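Long-range contacts in trichothecene 15-O-acetyltransferase TRI3 (Fusarium sporotrichioides, PDB 3FOT), which transfers an acetyl group to the 15-oxygen of trichothecene intermediates such as 15-deacetylcalonectrin during biosynthesis of Fusarium mycotoxins including T-2 toxin: residues A36-G41 / F416-L421; A81-R86 / E115-W120; E109-N114 / I220-E225; T253-A258 / R412-E417. All coordinates share one frame; numbering follows the deposited sequence.

Interaction 1. Residues A36-G41 / F416-L421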
loop_
_atom_site.group_PDB
_atom_site.type_symbol
_atom_site.label_atom_id
_atom_site.label_comp_id
_atom_site.label_asym_id
_atom_site.label_seq_id
_atom_site.Cartn_x
_atom_site.Cartn_y
_atom_site.Cartn_z
ATOM N N ALA A 36 4.380 -8.376 -9.265
ATOM C CA ALA A 36 4.420 -6.958 -8.869
ATOM C C ALA A 36 5.711 -6.590 -8.141
ATOM O O ALA A 36 6.152 -5.419 -8.186
ATOM C CB ALA A 36 3.212 -6.600 -8.031
ATOM N N GLU A 37 6.349 -7.566 -7.505
ATOM C CA GLU A 37 7.683 -7.308 -6.905
ATOM C C GLU A 37 8.677 -6.771 -7.915
ATOM O O GLU A 37 9.437 -5.873 -7.607
ATOM C CB GLU A 37 8.240 -8.587 -6.257
ATOM C CG GLU A 37 7.469 -9.050 -5.030
ATOM C CD GLU A 37 7.916 -10.421 -4.527
ATOM O OE1 GLU A 37 8.584 -11.151 -5.303
ATOM O OE2 GLU A 37 7.565 -10.775 -3.383
ATOM N N ALA A 38 8.668 -7.332 -9.122
ATOM C CA ALA A 38 9.621 -6.969 -10.165
ATOM C C ALA A 38 9.419 -5.524 -10.618
ATOM O O ALA A 38 10.375 -4.860 -11.015
ATOM C CB ALA A 38 9.505 -7.945 -11.333
ATOM N N ILE A 39 8.172 -5.047 -10.571
ATOM C CA ILE A 39 7.883 -3.655 -10.905
ATOM C C ILE A 39 8.530 -2.723 -9.875
ATOM O O ILE A 39 9.349 -1.858 -10.225
ATOM C CB ILE A 39 6.340 -3.368 -10.989
ATOM C CG1 ILE A 39 5.699 -4.177 -12.111
ATOM C CG2 ILE A 39 6.114 -1.887 -11.298
ATOM C CD1 ILE A 39 4.161 -4.167 -12.089
ATOM N N VAL A 40 8.184 -2.911 -8.599
ATOM C CA VAL A 40 8.688 -2.013 -7.559
ATOM C C VAL A 40 10.177 -2.205 -7.275
ATOM O O VAL A 40 10.829 -1.293 -6.749
ATOM C CB VAL A 40 7.845 -2.083 -6.242
ATOM C CG1 VAL A 40 6.350 -1.782 -6.564
ATOM C CG2 VAL A 40 7.950 -3.464 -5.587
ATOM N N GLY A 41 10.678 -3.400 -7.592
ATOM C CA GLY A 41 12.090 -3.749 -7.459
ATOM C C GLY A 41 13.030 -3.297 -8.572
ATOM O O GLY A 41 14.242 -3.402 -8.400
ATOM N N PHE A 416 5.863 -8.968 -17.122
ATOM C CA PHE A 416 5.910 -8.243 -18.388
ATOM C C PHE A 416 5.950 -6.722 -18.164
ATOM O O PHE A 416 6.732 -5.999 -18.789
ATOM C CB PHE A 416 4.739 -8.641 -19.285
ATOM C CG PHE A 416 4.602 -7.764 -20.495
ATOM C CD1 PHE A 416 5.372 -8.013 -21.632
ATOM C CD2 PHE A 416 3.756 -6.646 -20.476
ATOM C CE1 PHE A 416 5.270 -7.165 -22.758
ATOM C CE2 PHE A 416 3.656 -5.803 -21.582
ATOM C CZ PHE A 416 4.409 -6.075 -22.732
ATOM N N GLU A 417 5.108 -6.249 -17.253
ATOM C CA GLU A 417 5.022 -4.827 -16.969
ATOM C C GLU A 417 6.360 -4.245 -16.464
ATOM O O GLU A 417 6.783 -3.143 -16.874
ATOM C CB GLU A 417 3.905 -4.614 -15.956
ATOM C CG GLU A 417 3.556 -3.177 -15.713
ATOM C CD GLU A 417 2.208 -3.034 -15.031
ATOM O OE1 GLU A 417 1.429 -4.021 -14.974
ATOM O OE2 GLU A 417 1.930 -1.915 -14.569
ATOM N N ALA A 418 7.037 -4.992 -15.597
ATOM C CA ALA A 418 8.350 -4.590 -15.086
ATOM C C ALA A 418 9.370 -4.434 -16.215
ATOM O O ALA A 418 10.115 -3.435 -16.291
ATOM C CB ALA A 418 8.838 -5.610 -14.056
ATOM N N SER A 419 9.364 -5.403 -17.125
ATOM C CA SER A 419 10.237 -5.362 -18.295
ATOM C C SER A 419 9.904 -4.195 -19.215
ATOM O O SER A 419 10.820 -3.507 -19.719
ATOM C CB SER A 419 10.107 -6.675 -19.051
ATOM O OG SER A 419 10.943 -7.637 -18.449
ATOM N N TYR A 420 8.605 -3.944 -19.404
ATOM C CA TYR A 420 8.133 -2.790 -20.202
ATOM C C TYR A 420 8.618 -1.473 -19.584
ATOM O O TYR A 420 9.135 -0.580 -20.282
ATOM C CB TYR A 420 6.601 -2.785 -20.321
ATOM C CG TYR A 420 6.069 -1.745 -21.283
ATOM C CD1 TYR A 420 5.800 -2.074 -22.612
ATOM C CD2 TYR A 420 5.844 -0.433 -20.871
ATOM C CE1 TYR A 420 5.321 -1.117 -23.505
ATOM C CE2 TYR A 420 5.374 0.535 -21.752
ATOM C CZ TYR A 420 5.103 0.180 -23.067
ATOM O OH TYR A 420 4.637 1.143 -23.925
ATOM N N LEU A 421 8.473 -1.351 -18.268
ATOM C CA LEU A 421 8.863 -0.115 -17.591
ATOM C C LEU A 421 10.367 0.113 -17.550
ATOM O O LEU A 421 10.822 1.262 -17.515
ATOM C CB LEU A 421 8.292 -0.063 -16.179
ATOM C CG LEU A 421 6.773 0.093 -16.165
ATOM C CD1 LEU A 421 6.283 -0.260 -14.755
ATOM C CD2 LEU A 421 6.344 1.494 -16.589
#
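A close pair of nearly parallel helices, the short helix 36-41 laid against helix 406-423, is joined here through A38 and I39 on one side and E417, A418 and L421 on the other. The segment axes come within 7.9 Å of each other at an angle of 21°, a short separation consistent with the small A38 and A418 side chains where they meet. The A418 methyl points into helix 36-41 and presses on its main chain, with A418 CB 3.5 Å from A38 C. It also meets the methyl of A38, CB to CB, at 3.6 Å.

I39 spreads along the partner helix. Its CG1 is anti to the carbonyl carbon (chi1 -63°) and its CG2 anti to the backbone N, which sends CG1 and CD1 towards A418 and E417 and CG2 towards L421. I39 CG1 lies 4.0 Å from A418 CB, while I39 CG2 reaches L421 CD1 at 3.8 Å. The far end, I39 CD1, sits 3.7 Å from E417 CD, beside the extended glutamate chain and about equally far from both carboxylate oxygens. The polar end of E417 turns to Y255 of helix 246-264. No hydrogen bond links the two segments; the join is apolar and buried. A36 and I39 also touch H414, which binds 15-deacetylcalonectrin: this is close helix packing through alanines next to the substrate-binding histidine of a BAHD-superfamily acyltransferase.

Interaction 2. Residues A81-R86 / E115-W120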
loop_
_atom_site.group_PDB
_atom_site.type_symbol
_atom_site.label_atom_id
_atom_site.label_comp_id
_atom_site.label_asym_id
_atom_site.label_seq_id
_atom_site.Cartn_x
_atom_site.Cartn_y
_atom_site.Cartn_z
ATOM N N ALA A 81 9.651 -4.930 20.485
ATOM C CA ALA A 81 8.572 -5.350 19.622
ATOM C C ALA A 81 9.066 -5.737 18.226
ATOM O O ALA A 81 8.589 -6.710 17.651
ATOM C CB ALA A 81 7.503 -4.236 19.530
ATOM N N LEU A 82 9.990 -4.963 17.669
ATOM C CA LEU A 82 10.461 -5.215 16.303
ATOM C C LEU A 82 11.242 -6.535 16.228
ATOM O O LEU A 82 11.161 -7.301 15.241
ATOM C CB LEU A 82 11.342 -4.060 15.834
ATOM C CG LEU A 82 11.886 -4.165 14.412
ATOM C CD1 LEU A 82 10.772 -4.308 13.339
ATOM C CD2 LEU A 82 12.725 -2.925 14.138
ATOM N N LEU A 83 11.990 -6.816 17.282
ATOM C CA LEU A 83 12.671 -8.122 17.371
ATOM C C LEU A 83 11.682 -9.290 17.388
ATOM O O LEU A 83 11.867 -10.274 16.646
ATOM C CB LEU A 83 13.606 -8.177 18.588
ATOM C CG LEU A 83 14.841 -7.280 18.498
ATOM C CD1 LEU A 83 15.456 -7.067 19.873
ATOM C CD2 LEU A 83 15.862 -7.866 17.497
ATOM N N ASP A 84 10.629 -9.199 18.207
ATOM C CA ASP A 84 9.595 -10.219 18.231
ATOM C C ASP A 84 8.963 -10.333 16.850
ATOM O O ASP A 84 8.685 -11.432 16.379
ATOM C CB ASP A 84 8.489 -9.872 19.243
ATOM C CG ASP A 84 8.962 -9.933 20.679
ATOM O OD1 ASP A 84 10.027 -10.572 20.940
ATOM O OD2 ASP A 84 8.249 -9.341 21.538
ATOM N N ALA A 85 8.738 -9.178 16.212
ATOM C CA ALA A 85 8.044 -9.137 14.931
ATOM C C ALA A 85 8.908 -9.758 13.832
ATOM O O ALA A 85 8.382 -10.409 12.928
ATOM C CB ALA A 85 7.659 -7.723 14.581
ATOM N N ARG A 86 10.221 -9.572 13.930
ATOM C CA ARG A 86 11.167 -10.144 12.970
ATOM C C ARG A 86 11.086 -11.661 13.041
ATOM O O ARG A 86 11.113 -12.336 12.015
ATOM C CB ARG A 86 12.609 -9.689 13.245
ATOM C CG ARG A 86 13.601 -10.352 12.241
ATOM C CD ARG A 86 14.974 -9.777 12.321
ATOM N NE ARG A 86 15.902 -10.441 11.406
ATOM C CZ ARG A 86 17.079 -9.950 11.031
ATOM N NH1 ARG A 86 17.495 -8.757 11.456
ATOM N NH2 ARG A 86 17.850 -10.661 10.195
ATOM N N GLU A 115 23.184 -10.181 19.786
ATOM C CA GLU A 115 23.698 -8.798 19.780
ATOM C C GLU A 115 23.482 -8.104 18.433
ATOM O O GLU A 115 23.081 -6.939 18.388
ATOM C CB GLU A 115 25.187 -8.726 20.151
ATOM C CG GLU A 115 25.749 -7.302 20.091
ATOM C CD GLU A 115 27.240 -7.222 20.410
ATOM O OE1 GLU A 115 27.835 -8.262 20.764
ATOM O OE2 GLU A 115 27.824 -6.123 20.287
ATOM N N SER A 116 23.778 -8.827 17.351
ATOM C CA SER A 116 23.652 -8.329 15.977
ATOM C C SER A 116 22.185 -7.979 15.685
ATOM O O SER A 116 21.881 -6.946 15.091
ATOM C CB SER A 116 24.079 -9.441 15.016
ATOM O OG SER A 116 24.094 -8.972 13.687
ATOM N N ALA A 117 21.298 -8.864 16.120
ATOM C CA ALA A 117 19.852 -8.660 15.993
ATOM C C ALA A 117 19.414 -7.394 16.723
ATOM O O ALA A 117 18.636 -6.593 16.208
ATOM C CB ALA A 117 19.097 -9.855 16.556
ATOM N N ARG A 118 19.912 -7.220 17.945
ATOM C CA ARG A 118 19.577 -6.039 18.711
ATOM C C ARG A 118 20.119 -4.777 18.046
ATOM O O ARG A 118 19.433 -3.755 18.010
ATOM C CB ARG A 118 20.077 -6.204 20.156
ATOM C CG ARG A 118 19.277 -7.224 20.939
ATOM C CD ARG A 118 19.644 -7.244 22.439
ATOM N NE ARG A 118 20.964 -7.818 22.685
ATOM C CZ ARG A 118 21.195 -9.082 23.041
ATOM N NH1 ARG A 118 22.445 -9.488 23.247
ATOM N NH2 ARG A 118 20.191 -9.938 23.208
ATOM N N ASP A 119 21.338 -4.846 17.497
ATOM C CA ASP A 119 21.911 -3.730 16.741
ATOM C C ASP A 119 21.022 -3.379 15.558
ATOM O O ASP A 119 20.783 -2.208 15.286
ATOM C CB ASP A 119 23.302 -4.072 16.197
ATOM C CG ASP A 119 24.348 -4.198 17.285
ATOM O OD1 ASP A 119 24.080 -3.788 18.427
ATOM O OD2 ASP A 119 25.441 -4.703 16.958
ATOM N N TRP A 120 20.558 -4.409 14.847
ATOM C CA TRP A 120 19.678 -4.208 13.706
ATOM C C TRP A 120 18.383 -3.462 14.121
ATOM O O TRP A 120 18.016 -2.467 13.496
ATOM C CB TRP A 120 19.332 -5.539 12.999
ATOM C CG TRP A 120 18.127 -5.422 12.087
ATOM C CD1 TRP A 120 18.099 -4.938 10.809
ATOM C CD2 TRP A 120 16.760 -5.736 12.432
ATOM N NE1 TRP A 120 16.804 -4.943 10.332
ATOM C CE2 TRP A 120 15.965 -5.444 11.299
ATOM C CE3 TRP A 120 16.143 -6.248 13.582
ATOM C CZ2 TRP A 120 14.570 -5.617 11.290
ATOM C CZ3 TRP A 120 14.741 -6.452 13.573
ATOM C CH2 TRP A 120 13.974 -6.124 12.424
#
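NH1 of R86 lies over one face of the W120 indole and also hydrogen-bonds a glycerol, probably from the crystallisation liquor. R86 NH1 is 3.3 Å from W120 CD2. The guanidinium does not lie flat on the ring: the two planes are 79° apart, and it offers its edge to the indole in a cation-pi contact, with R86 CZ 4.6 Å from the centroid of the six-membered ring. An arginine chain extended from CG to NE, its CG anti to the backbone N (chi1 178°), carries the group across the indole. On the way R86 CD makes a CH-pi contact with the same ring centroid at 3.9 Å. R86 NE is hydrogen-bonded to Y108 OH, which helps fix the rotation of the head group.

Leucines fill in around the ring. L82 CG approaches W120 CH2 to 3.5 Å, the two side chains crossing at about a right angle. L83 CD2 comes in at the indole edge and also lies 3.3 Å from A117 O, and the other branch, L83 CD1, meets R118 CG, where the contact opens to solvent. The segment axes of helices 71-88 and 114-124 cross steeply, at 115°, and the arrangement is an edge-on arginine-tryptophan cation-pi contact between two crossed helices.

Interaction 3. Residues E109-N114 / I220-E225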
loop_
_atom_site.group_PDB
_atom_site.type_symbol
_atom_site.label_atom_id
_atom_site.label_comp_id
_atom_site.label_asym_id
_atom_site.label_seq_id
_atom_site.Cartn_x
_atom_site.Cartn_y
_atom_site.Cartn_z
ATOM N N GLU A 109 18.702 -13.242 5.827
ATOM C CA GLU A 109 19.720 -13.925 6.634
ATOM C C GLU A 109 19.393 -13.772 8.124
ATOM O O GLU A 109 19.137 -12.667 8.606
ATOM C CB GLU A 109 21.117 -13.387 6.312
ATOM C CG GLU A 109 22.253 -14.010 7.136
ATOM C CD GLU A 109 23.611 -13.381 6.855
ATOM O OE1 GLU A 109 23.687 -12.218 6.388
ATOM O OE2 GLU A 109 24.621 -14.065 7.109
ATOM N N SER A 110 19.370 -14.890 8.840
ATOM C CA SER A 110 19.210 -14.832 10.307
ATOM C C SER A 110 20.329 -14.022 10.945
ATOM O O SER A 110 21.462 -14.052 10.459
ATOM C CB SER A 110 19.249 -16.224 10.901
ATOM O OG SER A 110 18.049 -16.877 10.716
ATOM N N PRO A 111 20.029 -13.297 12.042
ATOM C CA PRO A 111 21.100 -12.594 12.757
ATOM C C PRO A 111 22.192 -13.571 13.205
ATOM O O PRO A 111 21.890 -14.682 13.645
ATOM C CB PRO A 111 20.381 -11.995 13.979
ATOM C CG PRO A 111 18.939 -11.835 13.502
ATOM C CD PRO A 111 18.699 -13.044 12.643
ATOM N N GLU A 112 23.438 -13.150 13.041
ATOM C CA GLU A 112 24.604 -13.954 13.423
ATOM C C GLU A 112 24.698 -14.167 14.930
ATOM O O GLU A 112 25.371 -15.090 15.395
ATOM C CB GLU A 112 25.889 -13.305 12.904
ATOM C CG GLU A 112 26.043 -11.828 13.245
ATOM C CD GLU A 112 27.493 -11.397 13.393
ATOM O OE1 GLU A 112 28.180 -11.238 12.362
ATOM O OE2 GLU A 112 27.939 -11.199 14.548
ATOM N N SER A 113 24.037 -13.298 15.689
ATOM C CA SER A 113 24.034 -13.351 17.139
ATOM C C SER A 113 22.878 -12.517 17.654
ATOM O O SER A 113 22.345 -11.670 16.938
ATOM C CB SER A 113 25.347 -12.800 17.705
ATOM O OG SER A 113 25.489 -11.407 17.448
ATOM N N ASN A 114 22.504 -12.739 18.907
ATOM C CA ASN A 114 21.465 -11.937 19.514
ATOM C C ASN A 114 21.890 -10.448 19.590
ATOM O O ASN A 114 21.052 -9.555 19.412
ATOM C CB ASN A 114 21.019 -12.542 20.862
ATOM C CG ASN A 114 20.280 -13.896 20.700
ATOM O OD1 ASN A 114 19.063 -13.998 20.930
ATOM N ND2 ASN A 114 21.013 -14.935 20.309
ATOM N N ILE A 220 15.754 -15.021 21.835
ATOM C CA ILE A 220 15.192 -15.538 20.596
ATOM C C ILE A 220 16.216 -16.508 19.997
ATOM O O ILE A 220 17.410 -16.205 19.961
ATOM C CB ILE A 220 14.849 -14.380 19.641
ATOM C CG1 ILE A 220 13.773 -13.465 20.270
ATOM C CG2 ILE A 220 14.388 -14.916 18.291
ATOM C CD1 ILE A 220 12.997 -12.565 19.275
ATOM N N GLN A 221 15.755 -17.685 19.578
ATOM C CA GLN A 221 16.632 -18.648 18.908
ATOM C C GLN A 221 16.683 -18.331 17.409
ATOM O O GLN A 221 15.949 -18.931 16.608
ATOM C CB GLN A 221 16.174 -20.096 19.160
ATOM C CG GLN A 221 16.369 -20.592 20.599
ATOM C CD GLN A 221 17.840 -20.653 21.018
ATOM N N TRP A 222 17.527 -17.369 17.053
ATOM C CA TRP A 222 17.674 -16.927 15.665
ATOM C C TRP A 222 18.073 -18.082 14.761
ATOM O O TRP A 222 18.888 -18.927 15.138
ATOM C CB TRP A 222 18.664 -15.773 15.554
ATOM C CG TRP A 222 18.159 -14.541 16.255
ATOM C CD1 TRP A 222 18.714 -13.941 17.347
ATOM C CD2 TRP A 222 16.966 -13.800 15.949
ATOM N NE1 TRP A 222 17.957 -12.854 17.727
ATOM C CE2 TRP A 222 16.888 -12.737 16.877
ATOM C CE3 TRP A 222 15.991 -13.895 14.941
ATOM C CZ2 TRP A 222 15.852 -11.807 16.858
ATOM C CZ3 TRP A 222 14.951 -12.971 14.926
ATOM C CH2 TRP A 222 14.897 -11.935 15.871
ATOM N N GLY A 223 17.477 -18.113 13.574
ATOM C CA GLY A 223 17.526 -19.287 12.709
ATOM C C GLY A 223 16.165 -19.925 12.611
ATOM O O GLY A 223 15.714 -20.289 11.516
ATOM N N GLN A 224 15.473 -20.019 13.745
ATOM C CA GLN A 224 14.145 -20.611 13.773
ATOM C C GLN A 224 13.040 -19.808 13.087
ATOM O O GLN A 224 11.955 -20.331 12.886
ATOM C CB GLN A 224 13.704 -20.939 15.201
ATOM C CG GLN A 224 14.678 -21.838 15.931
ATOM C CD GLN A 224 14.135 -22.276 17.260
ATOM O OE1 GLN A 224 13.105 -21.764 17.721
ATOM N NE2 GLN A 224 14.821 -23.224 17.899
ATOM N N GLU A 225 13.335 -18.570 12.707
ATOM C CA GLU A 225 12.350 -17.711 12.026
ATOM C C GLU A 225 12.378 -17.865 10.502
ATOM O O GLU A 225 11.501 -17.367 9.823
ATOM C CB GLU A 225 12.586 -16.235 12.380
ATOM C CG GLU A 225 13.685 -15.548 11.575
ATOM C CD GLU A 225 15.116 -15.885 12.050
ATOM O OE1 GLU A 225 15.287 -16.798 12.890
ATOM O OE2 GLU A 225 16.073 -15.219 11.599
HETATM O O HOH W 1 18.190 -10.983 19.940
#
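S110 OG donates a hydrogen bond to E225 OE2 at 2.7 Å, meeting the carboxylate from above its plane. The other oxygen works within its own loop, where G223 N reaches the syn lone pair of E225 OE1 at 2.6 Å. OE2 has a second partner in Y108 OH, so the buried carboxylate is gripped by three groups. E225 gets there folded, with CG between the backbone N and the carbonyl carbon (chi1 82°) and a further bend at chi2.

The apolar contact is a proline on a tryptophan. P111 CG makes a CH-pi contact with the five-membered ring of W222, 3.9 Å from its centroid, and P111 CD packs 3.7 Å from W222 CE3. I220 CG2 lies over the centre of the opposite face, so the indole is sandwiched.

Through water, W222 NE1 donates to a molecule 2.9 Å away, which in turn donates to N114 O.

The loop leaving strand 105-109 thus meets the one between helices 191-205 and 246-264, and at its end S113, through its OG, caps the start of helix 114-124 at S116 N. R27 bonds to both backbones, at S110 and W222; R86 of helix 71-88 touches P111, and A117 of helix 114-124 touches both P111 and W222.

Interaction 4. Residues T253-A258 / R412-E417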
loop_
_atom_site.group_PDB
_atom_site.type_symbol
_atom_site.label_atom_id
_atom_site.label_comp_id
_atom_site.label_asym_id
_atom_site.label_seq_id
_atom_site.Cartn_x
_atom_site.Cartn_y
_atom_site.Cartn_z
ATOM N N THR A 253 -2.794 -11.918 -22.484
ATOM C CA THR A 253 -2.630 -11.028 -23.633
ATOM C C THR A 253 -3.675 -9.895 -23.628
ATOM O O THR A 253 -3.380 -8.758 -24.028
ATOM C CB THR A 253 -2.712 -11.842 -24.948
ATOM O OG1 THR A 253 -1.568 -12.692 -25.030
ATOM C CG2 THR A 253 -2.741 -10.933 -26.162
ATOM N N GLU A 254 -4.889 -10.199 -23.173
ATOM C CA GLU A 254 -5.911 -9.178 -23.050
ATOM C C GLU A 254 -5.455 -8.113 -22.057
ATOM O O GLU A 254 -5.609 -6.911 -22.308
ATOM C CB GLU A 254 -7.232 -9.772 -22.570
ATOM C CG GLU A 254 -8.358 -8.754 -22.608
ATOM C CD GLU A 254 -9.645 -9.263 -21.995
ATOM O OE1 GLU A 254 -9.789 -10.486 -21.832
ATOM O OE2 GLU A 254 -10.520 -8.423 -21.689
ATOM N N TYR A 255 -4.881 -8.553 -20.938
ATOM C CA TYR A 255 -4.343 -7.595 -19.976
ATOM C C TYR A 255 -3.155 -6.792 -20.529
ATOM O O TYR A 255 -3.141 -5.557 -20.434
ATOM C CB TYR A 255 -4.017 -8.232 -18.614
ATOM C CG TYR A 255 -3.422 -7.196 -17.676
ATOM C CD1 TYR A 255 -4.230 -6.458 -16.789
ATOM C CD2 TYR A 255 -2.063 -6.893 -17.721
ATOM C CE1 TYR A 255 -3.660 -5.464 -15.942
ATOM C CE2 TYR A 255 -1.507 -5.907 -16.901
ATOM C CZ TYR A 255 -2.310 -5.199 -16.024
ATOM O OH TYR A 255 -1.692 -4.234 -15.230
ATOM N N THR A 256 -2.146 -7.456 -21.097
ATOM C CA THR A 256 -0.968 -6.716 -21.584
ATOM C C THR A 256 -1.320 -5.754 -22.726
ATOM O O THR A 256 -0.753 -4.661 -22.818
ATOM C CB THR A 256 0.204 -7.639 -21.979
ATOM O OG1 THR A 256 -0.191 -8.470 -23.083
ATOM C CG2 THR A 256 0.596 -8.525 -20.787
ATOM N N SER A 257 -2.277 -6.142 -23.574
ATOM C CA SER A 257 -2.781 -5.245 -24.606
ATOM C C SER A 257 -3.445 -4.004 -24.013
ATOM O O SER A 257 -3.166 -2.883 -24.458
ATOM C CB SER A 257 -3.730 -5.978 -25.554
ATOM O OG SER A 257 -2.981 -6.879 -26.354
ATOM N N ALA A 258 -4.293 -4.201 -22.997
ATOM C CA ALA A 258 -4.911 -3.083 -22.260
ATOM C C ALA A 258 -3.880 -2.192 -21.561
ATOM O O ALA A 258 -4.012 -0.954 -21.542
ATOM C CB ALA A 258 -5.908 -3.584 -21.252
ATOM N N ARG A 412 2.424 -13.240 -14.039
ATOM C CA ARG A 412 2.943 -13.267 -15.397
ATOM C C ARG A 412 2.895 -11.909 -16.082
ATOM O O ARG A 412 3.872 -11.475 -16.714
ATOM C CB ARG A 412 2.150 -14.327 -16.209
ATOM C CG ARG A 412 2.773 -14.639 -17.523
ATOM C CD ARG A 412 2.011 -15.765 -18.189
ATOM N NE ARG A 412 2.557 -16.077 -19.503
ATOM C CZ ARG A 412 1.844 -16.629 -20.492
ATOM N NH1 ARG A 412 0.564 -16.923 -20.319
ATOM N NH2 ARG A 412 2.415 -16.877 -21.659
ATOM N N VAL A 413 1.760 -11.227 -15.979
ATOM C CA VAL A 413 1.623 -9.935 -16.631
ATOM C C VAL A 413 2.417 -8.844 -15.934
ATOM O O VAL A 413 2.892 -7.914 -16.595
ATOM C CB VAL A 413 0.155 -9.478 -16.848
ATOM C CG1 VAL A 413 -0.618 -10.551 -17.663
ATOM C CG2 VAL A 413 -0.557 -9.166 -15.536
ATOM N N HIS A 414 2.551 -8.945 -14.614
ATOM C CA HIS A 414 3.388 -7.954 -13.917
ATOM C C HIS A 414 4.884 -8.178 -14.200
ATOM O O HIS A 414 5.666 -7.222 -14.240
ATOM C CB HIS A 414 3.100 -7.928 -12.410
ATOM C CG HIS A 414 1.785 -7.315 -12.042
ATOM N ND1 HIS A 414 1.100 -7.667 -10.897
ATOM C CD2 HIS A 414 1.033 -6.369 -12.654
ATOM C CE1 HIS A 414 -0.013 -6.960 -10.818
ATOM N NE2 HIS A 414 -0.075 -6.162 -11.868
ATOM N N ASN A 415 5.297 -9.427 -14.404
ATOM C CA ASN A 415 6.656 -9.647 -14.929
ATOM C C ASN A 415 6.854 -8.869 -16.248
ATOM O O ASN A 415 7.868 -8.183 -16.463
ATOM C CB ASN A 415 6.923 -11.123 -15.174
ATOM C CG ASN A 415 7.238 -11.897 -13.908
ATOM O OD1 ASN A 415 7.549 -11.336 -12.857
ATOM N ND2 ASN A 415 7.178 -13.223 -14.019
ATOM N N PHE A 416 5.863 -8.968 -17.122
ATOM C CA PHE A 416 5.910 -8.243 -18.388
ATOM C C PHE A 416 5.950 -6.722 -18.164
ATOM O O PHE A 416 6.732 -5.999 -18.789
ATOM C CB PHE A 416 4.739 -8.641 -19.285
ATOM C CG PHE A 416 4.602 -7.764 -20.495
ATOM C CD1 PHE A 416 5.372 -8.013 -21.632
ATOM C CD2 PHE A 416 3.756 -6.646 -20.476
ATOM C CE1 PHE A 416 5.270 -7.165 -22.758
ATOM C CE2 PHE A 416 3.656 -5.803 -21.582
ATOM C CZ PHE A 416 4.409 -6.075 -22.732
ATOM N N GLU A 417 5.108 -6.249 -17.253
ATOM C CA GLU A 417 5.022 -4.827 -16.969
ATOM C C GLU A 417 6.360 -4.245 -16.464
ATOM O O GLU A 417 6.783 -3.143 -16.874
ATOM C CB GLU A 417 3.905 -4.614 -15.956
ATOM C CG GLU A 417 3.556 -3.177 -15.713
ATOM C CD GLU A 417 2.208 -3.034 -15.031
ATOM O OE1 GLU A 417 1.429 -4.021 -14.974
ATOM O OE2 GLU A 417 1.930 -1.915 -14.569
HETATM O O HOH W 2 -2.151 -4.331 -12.288
#
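Y255, T256 and V413 form the tightly packed part of this helix pair, and the partly exposed ring of F416 its more open side. V413 CG2 lies 3.5 Å from Y255 CD2, and V413 CB presses on the same ring carbon, the two side chains meeting at a slant. The other valine branch, V413 CG1, meets T256 CG2 at 3.9 Å. With its CG anti to the backbone N (chi1 178°), the tyrosine stretches towards the far helix, past the valine, and takes its hydroxyl there. Y255 OH is 3.1 Å from E417 OE1, which sits at the ring edge in its plane, and the carboxylate is turned 30° from the ring. The hydroxyl also meets a water at 3.0 Å, and that water is bonded to H414 NE2 at 2.8 Å. H414 binds 15-deacetylcalonectrin, so the water ties Y255 to a residue of the substrate site that the hydroxyl does not reach directly.

On the more open side, the F416 ring comes against the same threonine methyl, with F416 CD2 3.7 Å from T256 CG2.

The segment axes of helices 246-264 and 406-423 lie 31° apart. A360 of strand 358-365 touches both Y255 and H414, L9 near the N terminus touches T256 and F416, and A36 and I39 of helix 36-41 touch H414.

From the N terminus, residues 36-41 open the longest loop, which interaction 1 closes only at 416-421. Within it, 81-86 opens interaction 2, but 109-114 starts interaction 3 before 115-120 closes the former, so the two cross; 220-225 ends interaction 3. Residues 253-258 then open interaction 4, closed at 412-417 on the same helix as interaction 1, with F416 and E417 shared. Two clusters result. Interactions 2 and 3, centres 9 Å apart, join helices 71-88 and 114-124 to the loops around them. Interactions 1 and 4, centres 10 Å apart, place helix 406-423 against helices 36-41 and 246-264, with centres 31 to 39 Å from those of the first cluster.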